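PDB 2HEU: sugar ABC transporter, sugar-binding protein from Streptococcus pneumoniae, which probably binds raffinose or a related sugar outside the cell and delivers it to an ABC importer. Local coordinates for residues D136-L141 and V251-N256; L155-V160 and L224-S229; G244-G249 and F271-F276. All coordinates share one frame; numbering follows the deposited sequence.

Overall arrangement
All three contacts lie on the same side of the chain's centre, around the antiparallel sheet 253-257, 129-134, 273-276. Contacts 1 and 3 are intimate, their centres about 6 Å apart: L252 O lies 3.5 Å from F246 CE1, and D136 OD1 probably accepts a hydrogen bond from K272 N (2.9 Å). Contact 2 sits about 12 Å from contact 1, centre to centre, and joins it through helix 149-161, where I159 CD1 packs 3.7 Å from M253 CE. Contacts 2 and 3 do not touch; their centres are about 17 Å apart. The structure holds no sugar, and the sodium ion seen at K103 and E335 involves none of the six segments.

Contact 1: residues D136-L141 and V251-N256; sequences DKFEEL and VLMTPN
L252 points its side chain at helix 135-141 and sends its two methyls to two residues one helical turn apart. Its CD2 meets the aliphatic root of K137 at about a right angle, 3.7 Å from K137 CB, while CD1 lies 3.9 Å from L141 CD1 with the two leucines set aslant. K137 offers only its first carbons: bends at chi2 (-61°) and chi3 (-80°) turn the rest of its chain away, and in the given conformer of E140 its NZ lies 2.7 Å from E140 OE1, a tentative salt bridge. F138 is a third neighbour of L252, with F138 CE1 4.3 Å from L252 CB, and it also reaches M253. The sulfur stands at the edge of the ring, 4.0 Å from M253 SD to F138 CZ and almost in the ring plane, a Met-aromatic contact in which the two side chains cross nearly perpendicularly. Y133 on strand 129-134 meets the F138 ring, and L155 and I159 of helix 149-161 pack against M253. The helix is thus joined to the beginning of edge strand 253-257 mainly by hydrocarbon, sulfur and ring. Such a junction depends on complementary shape, and the lysine lends it methylenes while its amine is turned away.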
ATOM      1  N   ASP A 136       6.721  20.671  13.035  1.00 13.43           N
ATOM      2  CA  ASP A 136       7.331  21.650  13.941  1.00 14.44           C
ATOM      3  C   ASP A 136       8.485  22.313  13.288  1.00 14.10           C
ATOM      4  O   ASP A 136       8.632  23.547  13.315  1.00 15.92           O
ATOM      5  CB  ASP A 136       7.801  21.037  15.269  1.00 14.31           C
ATOM      6  CG  ASP A 136       6.705  20.433  16.117  1.00 16.47           C
ATOM      7  OD1 ASP A 136       5.714  19.926  15.612  1.00 18.13           O
ATOM      8  OD2 ASP A 136       6.941  20.339  17.348  1.00 20.62           O
ATOM      9  N   LYS A 137       9.370  21.538  12.667  1.00 13.64           N
ATOM     10  CA  LYS A 137      10.526  22.077  11.986  1.00 14.50           C
ATOM     11  C   LYS A 137      10.141  22.843  10.762  1.00 13.82           C
ATOM     12  O   LYS A 137      10.764  23.899  10.480  1.00 15.50           O
ATOM     13  CB  LYS A 137      11.576  21.007  11.666  1.00 14.42           C
ATOM     14  CG  LYS A 137      12.275  20.509  12.881  1.00 16.08           C
ATOM     15  CD  LYS A 137      13.044  21.589  13.637  1.00 28.55           C
ATOM     16  CE  LYS A 137      14.315  21.921  13.077  1.00 32.79           C
ATOM     17  NZ  LYS A 137      15.124  22.697  14.124  1.00 36.14           N
ATOM     18  N   PHE A 138       9.205  22.379   9.991  1.00 14.06           N
ATOM     19  CA  PHE A 138       8.775  23.181   8.854  1.00 15.27           C
ATOM     20  C   PHE A 138       8.269  24.558   9.370  1.00 15.44           C
ATOM     21  O   PHE A 138       8.507  25.578   8.727  1.00 17.53           O
ATOM     22  CB  PHE A 138       7.642  22.489   8.030  1.00 14.74           C
ATOM     23  CG  PHE A 138       8.116  21.521   6.981  1.00 12.96           C
ATOM     24  CD1 PHE A 138       9.142  20.632   7.209  1.00 12.55           C
ATOM     25  CD2 PHE A 138       7.540  21.518   5.729  1.00 12.65           C
ATOM     26  CE1 PHE A 138       9.538  19.737   6.229  1.00 11.57           C
ATOM     27  CE2 PHE A 138       7.956  20.619   4.726  1.00 12.96           C
ATOM     28  CZ  PHE A 138       8.991  19.749   5.002  1.00 12.83           C
ATOM     29  N   GLU A 139       7.474  24.564  10.399  1.00 16.18           N
ATOM     30  CA  GLU A 139       6.952  25.866  10.930  1.00 17.33           C
ATOM     31  C   GLU A 139       8.106  26.724  11.376  1.00 19.09           C
ATOM     32  O   GLU A 139       8.159  27.945  11.064  1.00 21.32           O
ATOM     33  CB  GLU A 139       5.931  25.581  12.016  1.00 19.43           C
ATOM     34  CG  GLU A 139       5.179  26.813  12.405  1.00 26.20           C
ATOM     35  CD  GLU A 139       4.267  26.592  13.566  1.00 34.81           C
ATOM     36  OE1 GLU A 139       4.575  25.708  14.407  1.00 41.34           O
ATOM     37  OE2 GLU A 139       3.274  27.363  13.675  1.00 38.99           O
ATOM     38  N   GLU A 140       9.108  26.181  12.049  0.50 18.30           N
ATOM     39  CA  GLU A 140      10.252  26.997  12.627  0.50 18.83           C
ATOM     40  C   GLU A 140      11.095  27.550  11.512  0.50 19.49           C
ATOM     41  O   GLU A 140      11.792  28.595  11.688  0.50 20.12           O
ATOM     42  CB  GLU A 140      11.169  26.125  13.527  0.50 20.04           C
ATOM     43  CG  GLU A 140      12.543  26.825  14.057  0.50 19.92           C
ATOM     44  CD  GLU A 140      13.545  25.839  14.629  0.50 24.13           C
ATOM     45  OE1 GLU A 140      13.285  24.640  14.589  0.50 24.53           O
ATOM     46  OE2 GLU A 140      14.596  26.252  15.135  0.50 26.28           O
ATOM     47  N   LEU A 141      11.075  26.830  10.395  1.00 18.50           N
ATOM     48  CA  LEU A 141      11.922  27.247   9.238  1.00 18.27           C
ATOM     49  C   LEU A 141      11.165  27.988   8.178  1.00 17.30           C
ATOM     50  O   LEU A 141      11.732  28.432   7.201  1.00 19.90           O
ATOM     51  CB  LEU A 141      12.669  26.046   8.654  1.00 18.27           C
ATOM     52  CG  LEU A 141      13.654  25.353   9.575  1.00 21.95           C
ATOM     53  CD1 LEU A 141      14.010  24.068   8.878  1.00 26.20           C
ATOM     54  CD2 LEU A 141      14.824  26.259   9.799  1.00 28.31           C
ATOM     55  N   VAL A 251      16.378  14.109  10.595  1.00  8.90           N
ATOM     56  CA  VAL A 251      16.052  14.392   9.207  1.00  8.88           C
ATOM     57  C   VAL A 251      14.639  14.924   9.215  1.00  8.92           C
ATOM     58  O   VAL A 251      13.831  14.573  10.081  1.00  9.60           O
ATOM     59  CB  VAL A 251      16.157  13.142   8.305  1.00  8.41           C
ATOM     60  CG1 VAL A 251      17.570  12.617   8.321  1.00  9.64           C
ATOM     61  CG2 VAL A 251      15.121  12.088   8.677  1.00  8.73           C
ATOM     62  N   LEU A 252      14.308  15.858   8.261  1.00  8.55           N
ATOM     63  CA  LEU A 252      13.012  16.495   8.283  1.00  8.40           C
ATOM     64  C   LEU A 252      11.923  15.708   7.581  1.00  8.51           C
ATOM     65  O   LEU A 252      10.726  16.013   7.843  1.00  9.10           O
ATOM     66  CB  LEU A 252      13.068  17.889   7.721  1.00  9.59           C
ATOM     67  CG  LEU A 252      13.951  18.879   8.578  1.00 14.70           C
ATOM     68  CD1 LEU A 252      13.682  20.304   8.088  1.00 15.29           C
ATOM     69  CD2 LEU A 252      13.915  18.704  10.053  1.00 17.46           C
ATOM     70  N   MET A 253      12.282  14.764   6.738  1.00  8.16           N
ATOM     71  CA  MET A 253      11.365  14.012   5.902  1.00  8.28           C
ATOM     72  C   MET A 253      11.858  12.608   5.689  1.00  8.15           C
ATOM     73  O   MET A 253      13.069  12.327   5.699  1.00  8.46           O
ATOM     74  CB  MET A 253      11.240  14.659   4.498  1.00  8.24           C
ATOM     75  CG  MET A 253      10.592  16.020   4.489  1.00  9.36           C
ATOM     76  SD  MET A 253      10.485  16.766   2.842  1.00  9.36           S
ATOM     77  CE  MET A 253      12.227  17.213   2.610  1.00 10.96           C
ATOM     78  N   THR A 254      10.931  11.699   5.394  1.00  8.03           N
ATOM     79  CA  THR A 254      11.319  10.395   4.844  1.00  8.23           C
ATOM     80  C   THR A 254      10.239   9.868   3.985  1.00  7.67           C
ATOM     81  O   THR A 254       9.059   9.955   4.355  1.00  8.35           O
ATOM     82  CB  THR A 254      11.743   9.397   5.980  1.00  8.70           C
ATOM     83  OG1 THR A 254      12.406   8.276   5.393  1.00  9.45           O
ATOM     84  CG2 THR A 254      10.634   8.928   6.858  1.00  9.21           C
ATOM     85  N   PRO A 255      10.538   9.313   2.800  1.00  8.18           N
ATOM     86  CA  PRO A 255       9.504   8.749   1.916  1.00  7.98           C
ATOM     87  C   PRO A 255       9.197   7.353   2.338  1.00  8.45           C
ATOM     88  O   PRO A 255      10.083   6.491   2.431  1.00  9.00           O
ATOM     89  CB  PRO A 255      10.210   8.781   0.529  1.00  8.74           C
ATOM     90  CG  PRO A 255      11.681   8.560   0.881  1.00  9.28           C
ATOM     91  CD  PRO A 255      11.891   9.293   2.166  1.00  8.97           C
ATOM     92  N   ASN A 256       7.929   7.066   2.580  1.00  8.10           N
ATOM     93  CA  ASN A 256       7.599   5.664   2.976  1.00  8.35           C
ATOM     94  C   ASN A 256       6.059   5.484   2.922  1.00  8.54           C
ATOM     95  O   ASN A 256       5.297   6.418   2.594  1.00  8.67           O
ATOM     96  CB  ASN A 256       8.186   5.343   4.360  1.00  8.85           C
ATOM     97  CG  ASN A 256       8.755   3.939   4.407  1.00  9.01           C
ATOM     98  OD1 ASN A 256      10.026   3.776   4.590  1.00 11.96           O
ATOM     99  ND2 ASN A 256       7.979   2.959   4.221  1.00  9.20           N
TER

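Contact 2: residues L155-V160 and L224-S229; sequences LVKDIV and LRINGS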
ATOM      1  N   LEU A 155      12.338  23.041  -1.909  1.00 10.22           N
ATOM      2  CA  LEU A 155      12.220  22.730  -0.498  1.00 10.44           C
ATOM      3  C   LEU A 155      13.461  22.022  -0.009  1.00  9.92           C
ATOM      4  O   LEU A 155      14.008  22.349   1.033  1.00 10.19           O
ATOM      5  CB  LEU A 155      10.947  21.876  -0.306  1.00 10.49           C
ATOM      6  CG  LEU A 155      10.778  21.325   1.145  1.00 10.13           C
ATOM      7  CD1 LEU A 155      10.658  22.434   2.160  1.00 14.23           C
ATOM      8  CD2 LEU A 155       9.638  20.381   1.130  1.00 12.54           C
ATOM      9  N   VAL A 156      13.904  20.994  -0.750  1.00  9.04           N
ATOM     10  CA  VAL A 156      15.077  20.226  -0.364  1.00  9.30           C
ATOM     11  C   VAL A 156      16.281  21.163  -0.324  1.00  9.44           C
ATOM     12  O   VAL A 156      17.056  21.132   0.636  1.00  9.84           O
ATOM     13  CB  VAL A 156      15.262  19.043  -1.317  1.00  8.53           C
ATOM     14  CG1 VAL A 156      16.534  18.298  -1.065  1.00  9.45           C
ATOM     15  CG2 VAL A 156      14.070  18.105  -1.158  1.00  9.11           C
ATOM     16  N   LYS A 157      16.466  21.992  -1.361  1.00  9.82           N
ATOM     17  CA  LYS A 157      17.599  22.904  -1.371  1.00 10.34           C
ATOM     18  C   LYS A 157      17.495  23.855  -0.243  1.00 10.90           C
ATOM     19  O   LYS A 157      18.518  24.202   0.392  1.00 11.91           O
ATOM     20  CB  LYS A 157      17.625  23.663  -2.713  1.00 10.71           C
ATOM     21  CG  LYS A 157      17.921  22.775  -3.879  1.00 11.49           C
ATOM     22  CD  LYS A 157      17.754  23.505  -5.233  1.00 13.43           C
ATOM     23  CE  LYS A 157      17.838  22.542  -6.402  1.00 15.50           C
ATOM     24  NZ  LYS A 157      17.513  23.301  -7.672  1.00 15.93           N
ATOM     25  N   ASP A 158      16.338  24.379   0.095  1.00 11.17           N
ATOM     26  CA  ASP A 158      16.152  25.328   1.171  1.00 12.18           C
ATOM     27  C   ASP A 158      16.482  24.714   2.511  1.00 11.86           C
ATOM     28  O   ASP A 158      17.093  25.385   3.365  1.00 12.83           O
ATOM     29  CB  ASP A 158      14.711  25.874   1.221  1.00 12.68           C
ATOM     30  CG  ASP A 158      14.409  26.809   0.058  1.00 14.98           C
ATOM     31  OD1 ASP A 158      15.323  27.198  -0.734  1.00 16.78           O
ATOM     32  OD2 ASP A 158      13.221  27.161  -0.066  1.00 16.10           O
ATOM     33  N   ILE A 159      16.117  23.460   2.735  1.00 10.81           N
ATOM     34  CA  ILE A 159      16.483  22.781   4.000  1.00 10.59           C
ATOM     35  C   ILE A 159      17.968  22.647   4.121  1.00 11.08           C
ATOM     36  O   ILE A 159      18.586  22.913   5.179  1.00 12.30           O
ATOM     37  CB  ILE A 159      15.740  21.450   4.088  1.00 10.37           C
ATOM     38  CG1 ILE A 159      14.239  21.673   4.253  1.00 11.24           C
ATOM     39  CG2 ILE A 159      16.316  20.613   5.246  1.00 11.06           C
ATOM     40  CD1 ILE A 159      13.411  20.404   4.023  1.00 10.69           C
ATOM     41  N   VAL A 160      18.654  22.209   3.059  1.00 11.06           N
ATOM     42  CA  VAL A 160      20.090  22.115   3.088  1.00 12.31           C
ATOM     43  C   VAL A 160      20.710  23.439   3.408  1.00 12.94           C
ATOM     44  O   VAL A 160      21.622  23.504   4.214  1.00 14.86           O
ATOM     45  CB  VAL A 160      20.669  21.570   1.750  1.00 11.99           C
ATOM     46  CG1 VAL A 160      22.175  21.532   1.780  1.00 14.32           C
ATOM     47  CG2 VAL A 160      20.153  20.110   1.487  1.00 11.87           C
ATOM     48  N   LEU A 224      16.109  13.337  -4.746  1.00  7.61           N
ATOM     49  CA  LEU A 224      16.805  12.539  -3.726  1.00  8.04           C
ATOM     50  C   LEU A 224      18.292  12.544  -3.830  1.00  8.33           C
ATOM     51  O   LEU A 224      18.990  11.954  -2.990  1.00  9.06           O
ATOM     52  CB  LEU A 224      16.266  11.097  -3.731  1.00  8.26           C
ATOM     53  CG  LEU A 224      14.775  10.929  -3.591  1.00  8.20           C
ATOM     54  CD1 LEU A 224      14.448   9.429  -3.545  1.00  9.11           C
ATOM     55  CD2 LEU A 224      14.205  11.679  -2.379  1.00 10.37           C
ATOM     56  N   ARG A 225      18.831  13.198  -4.873  1.00  8.19           N
ATOM     57  CA  ARG A 225      20.260  13.269  -5.196  0.50  8.84           C
ATOM     58  C   ARG A 225      20.811  14.668  -4.989  1.00  8.49           C
ATOM     59  O   ARG A 225      21.996  14.895  -5.222  1.00  9.99           O
ATOM     60  CB  ARG A 225      20.523  12.778  -6.637  0.50  8.42           C
ATOM     61  CG  ARG A 225      20.052  11.353  -6.879  0.50  9.70           C
ATOM     62  CD  ARG A 225      20.984  10.573  -7.829  0.50 10.59           C
ATOM     63  NE  ARG A 225      22.306  10.204  -7.314  0.50 10.57           N
ATOM     64  CZ  ARG A 225      23.480  10.795  -7.528  0.50 10.14           C
ATOM     65  NH1 ARG A 225      23.577  11.766  -8.413  0.50  9.58           N
ATOM     66  NH2 ARG A 225      24.550  10.336  -6.923  0.50 12.78           N
ATOM     67  N   ILE A 226      19.978  15.637  -4.581  1.00  8.70           N
ATOM     68  CA  ILE A 226      20.479  17.005  -4.326  1.00  8.57           C
ATOM     69  C   ILE A 226      21.637  16.882  -3.318  1.00  8.70           C
ATOM     70  O   ILE A 226      21.556  16.141  -2.331  1.00  9.00           O
ATOM     71  CB  ILE A 226      19.338  17.888  -3.889  1.00  9.13           C
ATOM     72  CG1 ILE A 226      18.393  18.124  -5.093  1.00  9.58           C
ATOM     73  CG2 ILE A 226      19.798  19.166  -3.221  1.00 10.49           C
ATOM     74  CD1 ILE A 226      17.043  18.762  -4.720  1.00  9.82           C
ATOM     75  N   ASN A 227      22.671  17.669  -3.529  1.00  9.63           N
ATOM     76  CA  ASN A 227      23.828  17.583  -2.608  0.50 10.54           C
ATOM     77  C   ASN A 227      23.393  17.975  -1.178  1.00 10.01           C
ATOM     78  O   ASN A 227      22.787  18.999  -0.966  1.00 11.61           O
ATOM     79  CB  ASN A 227      24.923  18.530  -3.106  0.50 13.13           C
ATOM     80  CG  ASN A 227      26.206  18.422  -2.301  0.50 14.03           C
ATOM     81  OD1 ASN A 227      26.323  18.994  -1.199  0.50 17.64           O
ATOM     82  ND2 ASN A 227      27.192  17.716  -2.783  0.50 15.48           N
ATOM     83  N   GLY A 228      23.745  17.111  -0.241  1.00 10.23           N
ATOM     84  CA  GLY A 228      23.437  17.303   1.146  1.00 11.20           C
ATOM     85  C   GLY A 228      22.004  16.910   1.536  1.00  9.75           C
ATOM     86  O   GLY A 228      21.579  17.166   2.641  1.00 10.85           O
ATOM     87  N   SER A 229      21.274  16.263   0.630  1.00  9.21           N
ATOM     88  CA  SER A 229      19.882  15.935   0.876  1.00  9.01           C
ATOM     89  C   SER A 229      19.643  14.760   1.822  1.00  8.55           C
ATOM     90  O   SER A 229      18.511  14.642   2.312  1.00  9.35           O
ATOM     91  CB  SER A 229      19.174  15.694  -0.400  1.00  9.76           C
ATOM     92  OG  SER A 229      19.694  14.608  -1.143  1.00  9.68           O
TER
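V156 and V160, one turn apart on helix 149-161, share a first torsion (174° in V156) that sets CG1 opposite the backbone N and CG2 beside it, and both side chains face the 224-229 loop. I226 answers with CG1 opposite its own carbonyl carbon (chi1 -70°), which extends CD1 to V156 CG1 at 3.7 Å. The two branched side chains meet at a slant. The same V156 CG1 also lies 3.8 Å from S229 CB, so one methyl bridges both ends of the I226-S229 turn. K157 crosses I226 at about a right angle, its CG 4.1 Å from I226 CG2, and the rest of its extended chain runs on past the isoleucine. V160 touches backbone instead of side chains: CG2 stands 3.5 Å from G228 O, and CG1 lies near N227 O. The turn brings this glycine close to the helix, with a positive phi at the third position.

Inside the loop, I226 O is gripped twice by S229. The backbone N closes the turn, and OG donates a 2.7 Å bond to I226 O, in the carbonyl plane and on a lone pair, with a C=O...donor angle of 138°. The serine hydroxyl thereby reinforces the turn while its CB packs on the valine. Nearby, F167 lies against V156 and L224, and its backbone is hydrogen-bonded to that of S229. I226 to S229 form a type II beta turn, with glycine in its usual third place. It lies in the loop between helices 212-222 and 239-247 and packs its two end residues, I226 and S229, against helix 149-161, within a fold of the periplasmic binding protein class.

Contact 3: residues G244-G249 and F271-F276; sequences GAFARG and FKIGTF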
ATOM      1  N   GLY A 244      14.125   5.853  12.940  1.00  8.89           N
ATOM      2  CA  GLY A 244      14.724   6.499  14.081  1.00  9.29           C
ATOM      3  C   GLY A 244      15.219   7.880  13.777  1.00  8.38           C
ATOM      4  O   GLY A 244      14.973   8.830  14.558  1.00  9.49           O
ATOM      5  N   ALA A 245      15.888   8.092  12.665  1.00  8.41           N
ATOM      6  CA  ALA A 245      16.417   9.405  12.309  1.00  8.60           C
ATOM      7  C   ALA A 245      15.222  10.407  12.198  1.00  8.48           C
ATOM      8  O   ALA A 245      15.342  11.558  12.645  1.00  9.30           O
ATOM      9  CB  ALA A 245      17.183   9.383  11.019  1.00  9.62           C
ATOM     10  N   PHE A 246      14.138   9.983  11.561  1.00  7.82           N
ATOM     11  CA  PHE A 246      12.981  10.871  11.444  1.00  8.36           C
ATOM     12  C   PHE A 246      12.388  11.151  12.818  1.00  8.19           C
ATOM     13  O   PHE A 246      12.081  12.288  13.170  1.00  8.86           O
ATOM     14  CB  PHE A 246      11.985  10.267  10.474  1.00  8.22           C
ATOM     15  CG  PHE A 246      10.749  11.097  10.331  1.00  8.75           C
ATOM     16  CD1 PHE A 246      10.768  12.321   9.641  1.00  9.33           C
ATOM     17  CD2 PHE A 246       9.550  10.733  10.921  1.00  9.21           C
ATOM     18  CE1 PHE A 246       9.675  13.126   9.576  1.00  9.34           C
ATOM     19  CE2 PHE A 246       8.420  11.531  10.823  1.00  9.34           C
ATOM     20  CZ  PHE A 246       8.483  12.726  10.146  1.00  8.78           C
ATOM     21  N   ALA A 247      12.171  10.082  13.600  1.00  8.61           N
ATOM     22  CA  ALA A 247      11.532  10.252  14.944  1.00  9.66           C
ATOM     23  C   ALA A 247      12.358  11.166  15.844  1.00  9.56           C
ATOM     24  O   ALA A 247      11.800  11.885  16.679  1.00 10.32           O
ATOM     25  CB  ALA A 247      11.319   8.935  15.597  1.00  9.72           C
ATOM     26  N   ARG A 248      13.689  11.108  15.707  1.00  8.85           N
ATOM     27  CA  ARG A 248      14.567  11.923  16.515  1.00  9.55           C
ATOM     28  C   ARG A 248      14.625  13.384  16.088  1.00  9.69           C
ATOM     29  O   ARG A 248      15.191  14.199  16.790  1.00 11.73           O
ATOM     30  CB  ARG A 248      16.024  11.420  16.461  1.00 10.74           C
ATOM     31  CG  ARG A 248      16.261  10.088  17.222  1.00 10.81           C
ATOM     32  CD  ARG A 248      17.729   9.706  17.172  1.00 11.83           C
ATOM     33  NE  ARG A 248      18.238   9.352  15.880  1.00 12.87           N
ATOM     34  CZ  ARG A 248      18.193   8.121  15.317  1.00 13.05           C
ATOM     35  NH1 ARG A 248      17.667   7.094  15.985  1.00 13.33           N
ATOM     36  NH2 ARG A 248      18.806   7.889  14.184  1.00 14.32           N
ATOM     37  N   GLY A 249      14.126  13.696  14.895  1.00  9.59           N
ATOM     38  CA  GLY A 249      14.240  15.030  14.321  1.00 10.42           C
ATOM     39  C   GLY A 249      15.535  15.263  13.648  1.00 10.30           C
ATOM     40  O   GLY A 249      15.878  16.417  13.321  1.00 12.53           O
ATOM     41  N   PHE A 271       7.645  15.905  18.264  1.00 12.89           N
ATOM     42  CA  PHE A 271       7.085  16.857  17.273  1.00 12.03           C
ATOM     43  C   PHE A 271       5.836  16.269  16.706  1.00 12.43           C
ATOM     44  O   PHE A 271       5.585  15.063  16.783  1.00 14.04           O
ATOM     45  CB  PHE A 271       8.114  17.180  16.221  1.00 12.21           C
ATOM     46  CG  PHE A 271       8.522  15.996  15.368  1.00 11.40           C
ATOM     47  CD1 PHE A 271       9.589  15.210  15.709  1.00 11.28           C
ATOM     48  CD2 PHE A 271       7.843  15.695  14.172  1.00 10.36           C
ATOM     49  CE1 PHE A 271       9.972  14.102  14.905  1.00 10.91           C
ATOM     50  CE2 PHE A 271       8.213  14.652  13.411  1.00 10.16           C
ATOM     51  CZ  PHE A 271       9.297  13.852  13.766  1.00 10.77           C
ATOM     52  N   LYS A 272       5.132  17.136  15.955  0.50 12.27           N
ATOM     53  CA  LYS A 272       3.893  16.810  15.274  0.50 12.52           C
ATOM     54  C   LYS A 272       4.184  16.297  13.857  0.50 11.89           C
ATOM     55  O   LYS A 272       4.757  16.994  13.013  0.50 11.97           O
ATOM     56  CB  LYS A 272       2.998  18.035  15.250  0.50 12.16           C
ATOM     57  CG  LYS A 272       2.477  18.338  16.653  0.50 13.52           C
ATOM     58  CD  LYS A 272       1.884  17.132  17.484  0.50 21.14           C
ATOM     59  CE  LYS A 272       1.060  17.529  18.715  0.50 18.44           C
ATOM     60  NZ  LYS A 272       0.933  16.369  19.608  0.50 26.16           N
ATOM     61  N   ILE A 273       3.821  15.062  13.600  1.00 12.91           N
ATOM     62  CA  ILE A 273       4.106  14.415  12.311  1.00 11.73           C
ATOM     63  C   ILE A 273       3.038  14.760  11.307  1.00 11.54           C
ATOM     64  O   ILE A 273       1.851  14.697  11.613  1.00 13.16           O
ATOM     65  CB  ILE A 273       4.182  12.882  12.468  1.00 11.56           C
ATOM     66  CG1 ILE A 273       5.254  12.499  13.483  1.00 14.76           C
ATOM     67  CG2 ILE A 273       4.356  12.181  11.130  1.00 13.16           C
ATOM     68  CD1 ILE A 273       5.013  11.137  14.091  1.00 16.04           C
ATOM     69  N   GLY A 274       3.467  15.096  10.072  1.00 10.72           N
ATOM     70  CA  GLY A 274       2.562  15.211   8.972  1.00 11.05           C
ATOM     71  C   GLY A 274       2.997  14.333   7.831  1.00 10.26           C
ATOM     72  O   GLY A 274       4.092  13.728   7.835  1.00 10.11           O
ATOM     73  N   THR A 275       2.140  14.259   6.813  1.00 10.11           N
ATOM     74  CA  THR A 275       2.505  13.596   5.547  1.00  9.69           C
ATOM     75  C   THR A 275       2.043  14.490   4.380  1.00 10.11           C
ATOM     76  O   THR A 275       1.065  15.272   4.512  1.00 11.47           O
ATOM     77  CB  THR A 275       1.871  12.193   5.448  1.00  9.77           C
ATOM     78  OG1 THR A 275       0.462  12.275   5.715  1.00 10.69           O
ATOM     79  CG2 THR A 275       2.541  11.196   6.363  1.00 10.65           C
ATOM     80  N   PHE A 276       2.702  14.345   3.270  1.00 10.00           N
ATOM     81  CA  PHE A 276       2.231  14.969   2.060  1.00  9.58           C
ATOM     82  C   PHE A 276       2.359  13.982   0.913  1.00  9.69           C
ATOM     83  O   PHE A 276       3.166  13.048   0.889  1.00 10.41           O
ATOM     84  CB  PHE A 276       2.873  16.328   1.762  1.00 11.40           C
ATOM     85  CG  PHE A 276       4.363  16.340   1.517  1.00 10.90           C
ATOM     86  CD1 PHE A 276       4.896  16.103   0.243  1.00  9.79           C
ATOM     87  CD2 PHE A 276       5.279  16.702   2.529  1.00 10.61           C
ATOM     88  CE1 PHE A 276       6.265  16.243   0.002  1.00  9.59           C
ATOM     89  CE2 PHE A 276       6.616  16.831   2.301  1.00 10.42           C
ATOM     90  CZ  PHE A 276       7.091  16.607   1.012  1.00  9.80           C
TER
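F271 sets the edge of its ring over one face of F246, a T-shaped pair with planes at 89° and centroids 5.3 Å apart. The touching edge is CE2 and CZ: F271 CE2 lies 3.8 Å from F246 CZ, and F271 CZ stands above the F246 face toward its rim. Different torsions bring the rings together. F246 leaves the helix with CG opposite the backbone N (chi1 178°), which carries its ring out toward F271 and I273. F271 has CG between its backbone N and carbonyl carbon (chi1 64°), and from there the ring extends to the end of helix 239-247.

The same F271 ring faces the last helical carbonyls with its rim. F246 O lies 3.2 Å from F271 CZ, and A247 O is 3.4 Å from F271 CE1, both oxygens near the ring plane. The helix finishes here in a Schellman motif, where G249, with positive phi, returns its N to F246 O at 3.0 Å. I273 completes the contact by placing CG2 at the edge of the F246 ring, 4.1 Å from F246 CE2. Around the pair, Y132 and I264 also lie against F246, and N134 against F271.

The end of the helix and the approach to strand 273-276 are therefore held by aromatic and aliphatic packing, supplemented by close C-H to oxygen approaches. Because ring hydrogens carry a slight positive charge, the F271 rim should be attracted both to the pi cloud of F246 and to the partly negative carbonyl oxygens at the C-terminal end of the helix.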